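Local atomic coordinates of methylenetetrahydrofolate--tRNA-(uracil-5-)-methyltransferase TrmFO (Thermus thermophilus, PDB entry 3G5R), a protein that probably catalyses the folate- and FAD-dependent methylation of uridine 54 in tRNA to 5-methyluridine, with NADH or NADPH as reductant. Residues A[76-81]-A[102-107]; A[155-160]-A[307-312]; A[177-182]-A[245-250]. One frame throughout, in Å; residues are numbered along the deposited sequence.

Interaction 1 (A[76-81]-A[102-107]); sequences SLVMEA and GYITER
Glu-80 reaches across to Tyr-103 and Arg-107 and holds both through one carboxylate oxygen. Tyr-103 OH donates to Glu-80 OE1 over a short 2.5 Å, meeting the anti lone pair, while Arg-107 NH1 makes a salt bridge of 2.8 Å to the syn lone pair of Glu-80 OE1. The acceptor lies close to the guanidinium plane, and the carboxylate is turned 67° from the tyrosine ring. A water closes the polar cluster, donating to Glu-80 OE2 and accepting from Arg-107 NH1. Deeper in, Ala-81 CB presses tightly on Ile-104 CG1 at 3.5 Å. Leu-77 CD2 meets Ile-104 CG2 at 3.9 Å, and Leu-77 CD1 touches both Tyr-103 CE2 and Arg-107 CD. With CG anti to the backbone N (chi1 -176°), Tyr-103 sends its hydroxyl to Glu-80 while Arg-107 CG sits over one face of the ring, toward its rim. The contact pairs helices 77-84 and 97-109 of a flavoprotein with a Rossmann-type GxGxxG motif, their axes 9.6 Å apart and their directions 131° apart. Helix 11-22, which begins within that motif, lies alongside: its Trp-18 touches both Leu-77 and Arg-107. The start of helix 77-84 is fixed by Ser-76, the N-cap, whose OG accepts from Met-79 N at 2.9 Å. Glu-15 of helix 11-22 bonds to Ser-76 OG and to the amides of Leu-77 and Val-78.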
loop_
_atom_site.group_PDB
_atom_site.type_symbol
_atom_site.label_atom_id
_atom_site.label_comp_id
_atom_site.label_asym_id
_atom_site.label_seq_id
_atom_site.Cartn_x
_atom_site.Cartn_y
_atom_site.Cartn_z
ATOM N N SER A 76 -15.659 -11.067 -4.089
ATOM C CA SER A 76 -15.566 -10.010 -3.082
ATOM C C SER A 76 -16.901 -9.334 -2.783
ATOM O O SER A 76 -17.621 -8.924 -3.696
ATOM C CB SER A 76 -14.545 -8.953 -3.541
ATOM O OG SER A 76 -14.773 -7.690 -2.932
ATOM N N LEU A 77 -17.217 -9.202 -1.498
ATOM C CA LEU A 77 -18.385 -8.433 -1.080
ATOM C C LEU A 77 -18.238 -6.947 -1.420
ATOM O O LEU A 77 -19.201 -6.298 -1.848
ATOM C CB LEU A 77 -18.647 -8.611 0.419
ATOM C CG LEU A 77 -19.803 -7.787 1.007
ATOM C CD1 LEU A 77 -21.135 -8.160 0.371
ATOM C CD2 LEU A 77 -19.866 -7.961 2.518
ATOM N N VAL A 78 -17.038 -6.403 -1.230
ATOM C CA VAL A 78 -16.797 -5.006 -1.568
ATOM C C VAL A 78 -17.062 -4.759 -3.054
ATOM O O VAL A 78 -17.702 -3.770 -3.416
ATOM C CB VAL A 78 -15.373 -4.567 -1.152
ATOM C CG1 VAL A 78 -14.957 -3.267 -1.851
ATOM C CG2 VAL A 78 -15.308 -4.427 0.375
ATOM N N MET A 79 -16.598 -5.659 -3.917
ATOM C CA MET A 79 -16.833 -5.474 -5.353
ATOM C C MET A 79 -18.306 -5.639 -5.720
ATOM O O MET A 79 -18.808 -4.942 -6.597
ATOM C CB MET A 79 -15.963 -6.408 -6.195
ATOM C CG MET A 79 -14.477 -6.093 -6.144
ATOM S SD MET A 79 -14.094 -4.384 -6.583
ATOM C CE MET A 79 -14.669 -4.335 -8.282
ATOM N N GLU A 80 -18.989 -6.565 -5.055
ATOM C CA GLU A 80 -20.429 -6.748 -5.241
ATOM C C GLU A 80 -21.182 -5.463 -4.876
ATOM O O GLU A 80 -21.998 -4.942 -5.660
ATOM C CB GLU A 80 -20.901 -7.924 -4.382
ATOM C CG GLU A 80 -22.407 -8.140 -4.350
ATOM C CD GLU A 80 -22.787 -9.381 -3.559
ATOM O OE1 GLU A 80 -23.783 -9.326 -2.809
ATOM O OE2 GLU A 80 -22.087 -10.405 -3.685
ATOM N N ALA A 81 -20.896 -4.948 -3.683
ATOM C CA ALA A 81 -21.488 -3.705 -3.209
ATOM C C ALA A 81 -21.162 -2.531 -4.134
ATOM O O ALA A 81 -22.016 -1.679 -4.404
ATOM C CB ALA A 81 -21.019 -3.409 -1.783
ATOM N N GLY A 102 -24.242 0.739 3.167
ATOM C CA GLY A 102 -25.513 0.206 3.626
ATOM C C GLY A 102 -25.700 -1.245 3.214
ATOM O O GLY A 102 -26.160 -2.078 3.998
ATOM N N TYR A 103 -25.337 -1.547 1.972
ATOM C CA TYR A 103 -25.456 -2.893 1.436
ATOM C C TYR A 103 -24.531 -3.853 2.181
ATOM O O TYR A 103 -24.942 -4.939 2.588
ATOM C CB TYR A 103 -25.118 -2.886 -0.058
ATOM C CG TYR A 103 -25.303 -4.218 -0.735
ATOM C CD1 TYR A 103 -26.533 -4.583 -1.261
ATOM C CD2 TYR A 103 -24.248 -5.109 -0.862
ATOM C CE1 TYR A 103 -26.709 -5.802 -1.882
ATOM C CE2 TYR A 103 -24.415 -6.328 -1.485
ATOM C CZ TYR A 103 -25.651 -6.669 -1.991
ATOM O OH TYR A 103 -25.838 -7.877 -2.613
ATOM N N ILE A 104 -23.282 -3.440 2.356
ATOM C CA ILE A 104 -22.303 -4.263 3.059
ATOM C C ILE A 104 -22.752 -4.559 4.490
ATOM O O ILE A 104 -22.673 -5.696 4.952
ATOM C CB ILE A 104 -20.905 -3.615 3.031
ATOM C CG1 ILE A 104 -20.352 -3.668 1.604
ATOM C CG2 ILE A 104 -19.951 -4.325 4.002
ATOM C CD1 ILE A 104 -19.110 -2.818 1.382
ATOM N N THR A 105 -23.238 -3.532 5.182
ATOM C CA THR A 105 -23.682 -3.689 6.562
ATOM C C THR A 105 -24.848 -4.672 6.639
ATOM O O THR A 105 -24.885 -5.542 7.503
ATOM C CB THR A 105 -24.086 -2.333 7.181
ATOM O OG1 THR A 105 -22.992 -1.412 7.067
ATOM C CG2 THR A 105 -24.448 -2.500 8.658
ATOM N N GLU A 106 -25.795 -4.546 5.718
ATOM C CA GLU A 106 -26.949 -5.432 5.733
ATOM C C GLU A 106 -26.571 -6.889 5.440
ATOM O O GLU A 106 -27.079 -7.817 6.077
ATOM C CB GLU A 106 -28.020 -4.931 4.764
ATOM C CG GLU A 106 -28.711 -3.670 5.251
ATOM C CD GLU A 106 -29.620 -3.054 4.206
ATOM O OE1 GLU A 106 -30.017 -3.770 3.263
ATOM O OE2 GLU A 106 -29.938 -1.852 4.331
ATOM N N ARG A 107 -25.673 -7.104 4.484
ATOM C CA ARG A 107 -25.311 -8.476 4.135
ATOM C C ARG A 107 -24.544 -9.168 5.261
ATOM O O ARG A 107 -24.756 -10.352 5.532
ATOM C CB ARG A 107 -24.527 -8.535 2.822
ATOM C CG ARG A 107 -25.346 -8.124 1.605
ATOM C CD ARG A 107 -25.121 -9.085 0.450
ATOM N NE ARG A 107 -25.573 -10.434 0.775
ATOM C CZ ARG A 107 -25.264 -11.513 0.065
ATOM N NH1 ARG A 107 -24.495 -11.404 -1.011
ATOM N NH2 ARG A 107 -25.722 -12.702 0.433
HETATM O O HOH W 1 -22.706 -12.891 -3.010
#

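Interaction 2 (A[155-160]-A[307-312]); sequences AYYDAA and MHRNTY. With THG ((6S)-5,6,7,8-tetrahydrofolate), chain C.
Tyr-156 O sits at a beta bulge and takes two donors from the opposite strand, Asn-310 N and the side-chain NH1 of Arg-309. The antiparallel register slips by one residue between the hydrogen-bonded pair Ala-155/Tyr-312 and the non-hydrogen-bonded pair Tyr-157/Arg-309. Arg-309 NH1 meets Tyr-156 O at 3.0 Å on a lone pair, whereas Asn-310 N approaches the same oxygen at 2.9 Å from above the carbonyl plane. A second, straight bond of 2.8 Å from Arg-309 NH1 to Thr-311 OG1 fixes the guanidinium, and Arg-309 CD lies over the face of the Tyr-157 ring, a CH-pi contact. The bond from His-308 N to Asp-158 O is weak, and Asp-158 OD2 also accepts from His-308 N, at 2.8 Å. Chi1 of 55° sets Asp-158 CG between its backbone N and carbonyl carbon, which carries the carboxylate across to the amide of His-308. A water donates to Asp-158 OD1 and also contacts His-308 ND1. Residues 308-310 form part of the folate site. The pterin of tetrahydrofolate lies over one face of the His-308 imidazole, its C8A 3.5 Å above the ring plane, and its N2 donates to Asn-310 OD1 (2.7 Å) and Arg-309 O (2.8 Å). Strand 301-313 is outermost in its antiparallel sheet, beside strand 154-165; Tyr-156 packs on helix 139-149, and Tyr-312 OH bonds to Phe-390 O.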
loop_
_atom_site.group_PDB
_atom_site.type_symbol
_atom_site.label_atom_id
_atom_site.label_comp_id
_atom_site.label_asym_id
_atom_site.label_seq_id
_atom_site.Cartn_x
_atom_site.Cartn_y
_atom_site.Cartn_z
ATOM N N ALA A 155 3.905 2.972 13.136
ATOM C CA ALA A 155 3.976 4.407 12.909
ATOM C C ALA A 155 2.584 5.007 12.987
ATOM O O ALA A 155 1.590 4.325 12.715
ATOM C CB ALA A 155 4.600 4.701 11.549
ATOM N N TYR A 156 2.520 6.283 13.354
ATOM C CA TYR A 156 1.265 7.018 13.434
ATOM C C TYR A 156 1.062 7.919 12.227
ATOM O O TYR A 156 -0.037 8.418 11.993
ATOM C CB TYR A 156 1.226 7.874 14.701
ATOM C CG TYR A 156 1.027 7.094 15.978
ATOM C CD1 TYR A 156 -0.206 6.533 16.290
ATOM C CD2 TYR A 156 2.065 6.932 16.879
ATOM C CE1 TYR A 156 -0.396 5.828 17.466
ATOM C CE2 TYR A 156 1.884 6.231 18.050
ATOM C CZ TYR A 156 0.656 5.683 18.343
ATOM O OH TYR A 156 0.490 4.982 19.519
ATOM N N TYR A 157 2.136 8.141 11.476
ATOM C CA TYR A 157 2.073 8.942 10.267
ATOM C C TYR A 157 2.887 8.280 9.176
ATOM O O TYR A 157 3.863 7.582 9.459
ATOM C CB TYR A 157 2.629 10.349 10.524
ATOM C CG TYR A 157 1.832 11.150 11.532
ATOM C CD1 TYR A 157 2.015 10.964 12.899
ATOM C CD2 TYR A 157 0.900 12.091 11.117
ATOM C CE1 TYR A 157 1.285 11.691 13.822
ATOM C CE2 TYR A 157 0.170 12.825 12.035
ATOM C CZ TYR A 157 0.365 12.619 13.384
ATOM O OH TYR A 157 -0.363 13.350 14.298
ATOM N N ASP A 158 2.488 8.485 7.928
ATOM C CA ASP A 158 3.386 8.149 6.840
ATOM C C ASP A 158 4.030 9.422 6.303
ATOM O O ASP A 158 3.509 10.526 6.482
ATOM C CB ASP A 158 2.727 7.280 5.749
ATOM C CG ASP A 158 1.462 7.885 5.171
ATOM O OD1 ASP A 158 0.663 7.119 4.591
ATOM O OD2 ASP A 158 1.264 9.111 5.259
ATOM N N ALA A 159 5.195 9.256 5.703
ATOM C CA ALA A 159 5.936 10.352 5.102
ATOM C C ALA A 159 6.693 9.710 3.965
ATOM O O ALA A 159 7.865 9.351 4.095
ATOM C CB ALA A 159 6.889 10.963 6.099
ATOM N N ALA A 160 5.993 9.532 2.858
ATOM C CA ALA A 160 6.498 8.727 1.764
ATOM C C ALA A 160 7.048 9.619 0.672
ATOM O O ALA A 160 6.456 10.643 0.325
ATOM C CB ALA A 160 5.401 7.844 1.220
ATOM N N MET A 307 1.912 12.555 2.837
ATOM C CA MET A 307 2.166 12.735 4.255
ATOM C C MET A 307 0.831 12.843 4.973
ATOM O O MET A 307 0.152 13.863 4.889
ATOM C CB MET A 307 3.034 13.970 4.483
ATOM C CG MET A 307 4.415 13.816 3.871
ATOM S SD MET A 307 5.478 15.237 4.135
ATOM C CE MET A 307 5.478 15.315 5.921
ATOM N N HIS A 308 0.448 11.765 5.655
ATOM C CA HIS A 308 -0.864 11.660 6.284
ATOM C C HIS A 308 -0.779 11.121 7.696
ATOM O O HIS A 308 0.115 10.341 8.025
ATOM C CB HIS A 308 -1.757 10.680 5.514
ATOM C CG HIS A 308 -2.143 11.144 4.149
ATOM N ND1 HIS A 308 -2.162 10.301 3.059
ATOM C CD2 HIS A 308 -2.531 12.359 3.695
ATOM C CE1 HIS A 308 -2.543 10.978 1.991
ATOM N NE2 HIS A 308 -2.772 12.228 2.351
ATOM N N ARG A 309 -1.741 11.514 8.523
ATOM C CA ARG A 309 -2.032 10.774 9.737
ATOM C C ARG A 309 -2.499 9.382 9.292
ATOM O O ARG A 309 -3.490 9.251 8.575
ATOM C CB ARG A 309 -3.125 11.493 10.527
ATOM C CG ARG A 309 -3.761 10.673 11.627
ATOM C CD ARG A 309 -2.910 10.626 12.880
ATOM N NE ARG A 309 -3.619 9.885 13.915
ATOM C CZ ARG A 309 -3.493 8.577 14.109
ATOM N NH1 ARG A 309 -2.655 7.873 13.357
ATOM N NH2 ARG A 309 -4.194 7.980 15.064
ATOM N N ASN A 310 -1.765 8.352 9.700
ATOM C CA ASN A 310 -1.952 7.011 9.160
ATOM C C ASN A 310 -1.234 5.985 10.033
ATOM O O ASN A 310 -0.022 5.840 9.952
ATOM C CB ASN A 310 -1.374 6.971 7.741
ATOM C CG ASN A 310 -1.722 5.696 6.988
ATOM O OD1 ASN A 310 -2.806 5.577 6.419
ATOM N ND2 ASN A 310 -0.784 4.752 6.950
ATOM N N THR A 311 -1.980 5.291 10.885
ATOM C CA THR A 311 -1.400 4.248 11.722
ATOM C C THR A 311 -1.162 2.983 10.902
ATOM O O THR A 311 -2.081 2.473 10.266
ATOM C CB THR A 311 -2.317 3.934 12.916
ATOM O OG1 THR A 311 -2.375 5.082 13.778
ATOM C CG2 THR A 311 -1.797 2.744 13.706
ATOM N N TYR A 312 0.076 2.492 10.899
ATOM C CA TYR A 312 0.383 1.264 10.165
ATOM C C TYR A 312 1.590 0.533 10.736
ATOM O O TYR A 312 2.412 1.122 11.436
ATOM C CB TYR A 312 0.583 1.546 8.668
ATOM C CG TYR A 312 1.861 2.282 8.319
ATOM C CD1 TYR A 312 1.995 3.641 8.565
ATOM C CD2 TYR A 312 2.924 1.620 7.726
ATOM C CE1 TYR A 312 3.158 4.319 8.238
ATOM C CE2 TYR A 312 4.092 2.285 7.397
ATOM C CZ TYR A 312 4.204 3.637 7.657
ATOM O OH TYR A 312 5.365 4.300 7.333
HETATM N N3 THG C . -4.707 7.921 3.796
HETATM C C2 THG C . -4.726 8.566 4.991
HETATM N N1 THG C . -5.225 9.852 5.080
HETATM C C8A THG C . -5.700 10.476 3.966
HETATM C C4A THG C . -5.683 9.810 2.715
HETATM C C4 THG C . -5.199 8.572 2.636
HETATM N N8 THG C . -6.242 11.872 4.048
HETATM C C7 THG C . -7.019 12.371 2.902
HETATM C C6 THG C . -6.423 11.868 1.583
HETATM N N5 THG C . -6.212 10.468 1.561
HETATM O O4 THG C . -5.174 7.902 1.409
HETATM N N2 THG C . -4.241 7.902 6.181
HETATM O O HOH W 2 6.325 6.890 8.600
HETATM O O HOH W 3 -1.321 7.272 3.019
#

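Interaction 3 (A[177-182]-A[245-250]); sequences AGRYGQ and VGLVDP
Apolar contact centres on Leu-247, whose CD2 lies 3.7 Å from Gly-178 C and 4.1 Å from Ala-177 CB. Its CG meets Arg-179 CG at 3.9 Å, the two side chains crossing at a slant. With chi1 at -61°, CG beside the backbone N, the leucine branches come up against the other loop; an alanine here would probably leave Ala-177 and the aliphatic part of Arg-179 without their apolar partner. Arg-179 runs extended past the carbonyl of Val-245, its CD 3.6 Å from Val-245 O, and its NE bonds to Lys-243 O. The polar links between the loops run through water. One water accepts from Tyr-180 N and donates to Val-245 O. Two more lie between Gly-178 O and Gly-246 O, where each can serve either carbonyl but has other acceptors competing for its protons. Within the first loop, Arg-179 N donates to Gln-182 OE1 at 2.9 Å, in the carbonyl plane on a lone pair, and Gln-182 N donates to Arg-179 O at 3.0 Å. The latter bond closes a type II beta turn over Arg-179 to Gln-182, with glycine at its third position (Gly-181, phi 94°), on the loop joining strands 175-176 and 187-191.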
loop_
_atom_site.group_PDB
_atom_site.type_symbol
_atom_site.label_atom_id
_atom_site.label_comp_id
_atom_site.label_asym_id
_atom_site.label_seq_id
_atom_site.Cartn_x
_atom_site.Cartn_y
_atom_site.Cartn_z
ATOM N N ALA A 177 26.711 4.557 -6.017
ATOM C CA ALA A 177 27.703 4.824 -4.982
ATOM C C ALA A 177 27.020 5.184 -3.667
ATOM O O ALA A 177 25.819 5.445 -3.639
ATOM C CB ALA A 177 28.636 5.951 -5.421
ATOM N N GLY A 178 27.785 5.195 -2.580
ATOM C CA GLY A 178 27.262 5.606 -1.289
ATOM C C GLY A 178 28.173 6.606 -0.599
ATOM O O GLY A 178 29.384 6.604 -0.829
ATOM N N ARG A 179 27.592 7.473 0.227
ATOM C CA ARG A 179 28.377 8.413 1.020
ATOM C C ARG A 179 28.972 7.664 2.200
ATOM O O ARG A 179 28.756 6.459 2.350
ATOM C CB ARG A 179 27.507 9.545 1.562
ATOM C CG ARG A 179 26.720 10.328 0.531
ATOM C CD ARG A 179 26.073 11.532 1.201
ATOM N NE ARG A 179 25.059 12.160 0.366
ATOM C CZ ARG A 179 23.750 12.059 0.572
ATOM N NH1 ARG A 179 22.903 12.672 -0.247
ATOM N NH2 ARG A 179 23.288 11.354 1.596
ATOM N N TYR A 180 29.705 8.376 3.049
ATOM C CA TYR A 180 30.223 7.766 4.265
ATOM C C TYR A 180 29.064 7.307 5.146
ATOM O O TYR A 180 28.200 8.105 5.512
ATOM C CB TYR A 180 31.124 8.735 5.035
ATOM C CG TYR A 180 31.605 8.170 6.354
ATOM C CD1 TYR A 180 31.105 8.644 7.560
ATOM C CD2 TYR A 180 32.536 7.141 6.389
ATOM C CE1 TYR A 180 31.532 8.118 8.766
ATOM C CE2 TYR A 180 32.972 6.611 7.590
ATOM C CZ TYR A 180 32.467 7.103 8.775
ATOM O OH TYR A 180 32.898 6.577 9.973
ATOM N N GLY A 181 29.040 6.019 5.471
ATOM C CA GLY A 181 28.003 5.470 6.326
ATOM C C GLY A 181 26.834 4.895 5.550
ATOM O O GLY A 181 25.879 4.382 6.137
ATOM N N GLN A 182 26.907 4.980 4.226
ATOM C CA GLN A 182 25.854 4.463 3.359
ATOM C C GLN A 182 26.277 3.190 2.645
ATOM O O GLN A 182 27.465 2.899 2.519
ATOM C CB GLN A 182 25.495 5.494 2.288
ATOM C CG GLN A 182 24.411 6.476 2.668
ATOM C CD GLN A 182 23.933 7.276 1.471
ATOM O OE1 GLN A 182 24.698 7.534 0.536
ATOM N NE2 GLN A 182 22.661 7.663 1.487
ATOM N N VAL A 245 28.602 15.357 -0.549
ATOM C CA VAL A 245 29.897 15.053 0.056
ATOM C C VAL A 245 30.191 13.556 0.088
ATOM O O VAL A 245 29.343 12.748 0.472
ATOM C CB VAL A 245 30.022 15.643 1.476
ATOM C CG1 VAL A 245 29.034 14.981 2.420
ATOM C CG2 VAL A 245 31.447 15.491 1.991
ATOM N N GLY A 246 31.396 13.192 -0.330
ATOM C CA GLY A 246 31.817 11.805 -0.302
ATOM C C GLY A 246 31.394 11.036 -1.537
ATOM O O GLY A 246 31.589 9.821 -1.620
ATOM N N LEU A 247 30.796 11.735 -2.496
ATOM C CA LEU A 247 30.449 11.117 -3.769
ATOM C C LEU A 247 31.343 11.670 -4.873
ATOM O O LEU A 247 31.694 12.850 -4.868
ATOM C CB LEU A 247 28.977 11.361 -4.112
ATOM C CG LEU A 247 27.926 10.809 -3.146
ATOM C CD1 LEU A 247 26.539 11.341 -3.491
ATOM C CD2 LEU A 247 27.929 9.286 -3.157
ATOM N N VAL A 248 31.718 10.811 -5.814
ATOM C CA VAL A 248 32.487 11.245 -6.972
ATOM C C VAL A 248 31.778 10.823 -8.253
ATOM O O VAL A 248 31.516 9.642 -8.465
ATOM C CB VAL A 248 33.913 10.661 -6.960
ATOM C CG1 VAL A 248 34.660 11.067 -8.223
ATOM C CG2 VAL A 248 34.662 11.124 -5.722
ATOM N N ASP A 249 31.453 11.797 -9.093
ATOM C CA ASP A 249 30.814 11.523 -10.374
ATOM C C ASP A 249 31.853 10.947 -11.331
ATOM O O ASP A 249 32.815 11.624 -11.683
ATOM C CB ASP A 249 30.218 12.816 -10.942
ATOM C CG ASP A 249 29.450 12.597 -12.232
ATOM O OD1 ASP A 249 29.491 11.477 -12.782
ATOM O OD2 ASP A 249 28.804 13.560 -12.699
ATOM N N PRO A 250 31.662 9.688 -11.754
ATOM C CA PRO A 250 32.623 9.018 -12.640
ATOM C C PRO A 250 32.818 9.792 -13.937
ATOM O O PRO A 250 33.888 9.730 -14.541
ATOM C CB PRO A 250 31.946 7.675 -12.938
ATOM C CG PRO A 250 30.958 7.480 -11.833
ATOM C CD PRO A 250 30.487 8.849 -11.472
HETATM O O HOH W 4 31.336 6.960 -2.863
HETATM O O HOH W 5 31.716 7.867 0.405
HETATM O O HOH W 6 30.151 11.242 2.697
#

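The three contacts are spread along the molecule and none touches another. Interaction 2 is the one at the folate: it supplies part of the tetrahydrofolate site, and its Asn-310 side chain is about 6 Å from the bound FAD. Interaction 1 also lies near the cofactor, though less closely, with the Val-78 side chain about 9 Å from FAD and about 4 Å from that of Leu-11, a predicted FAD-binding residue; its centre is 28 Å from that of interaction 2. Interaction 3 is far from both ligands, its centre 30 Å from interaction 2 and 53 Å from interaction 1, on the opposite side of the chain's centre from interaction 1. In sequence it is nested within the loop that interaction 2 closes, whereas interaction 1 precedes both.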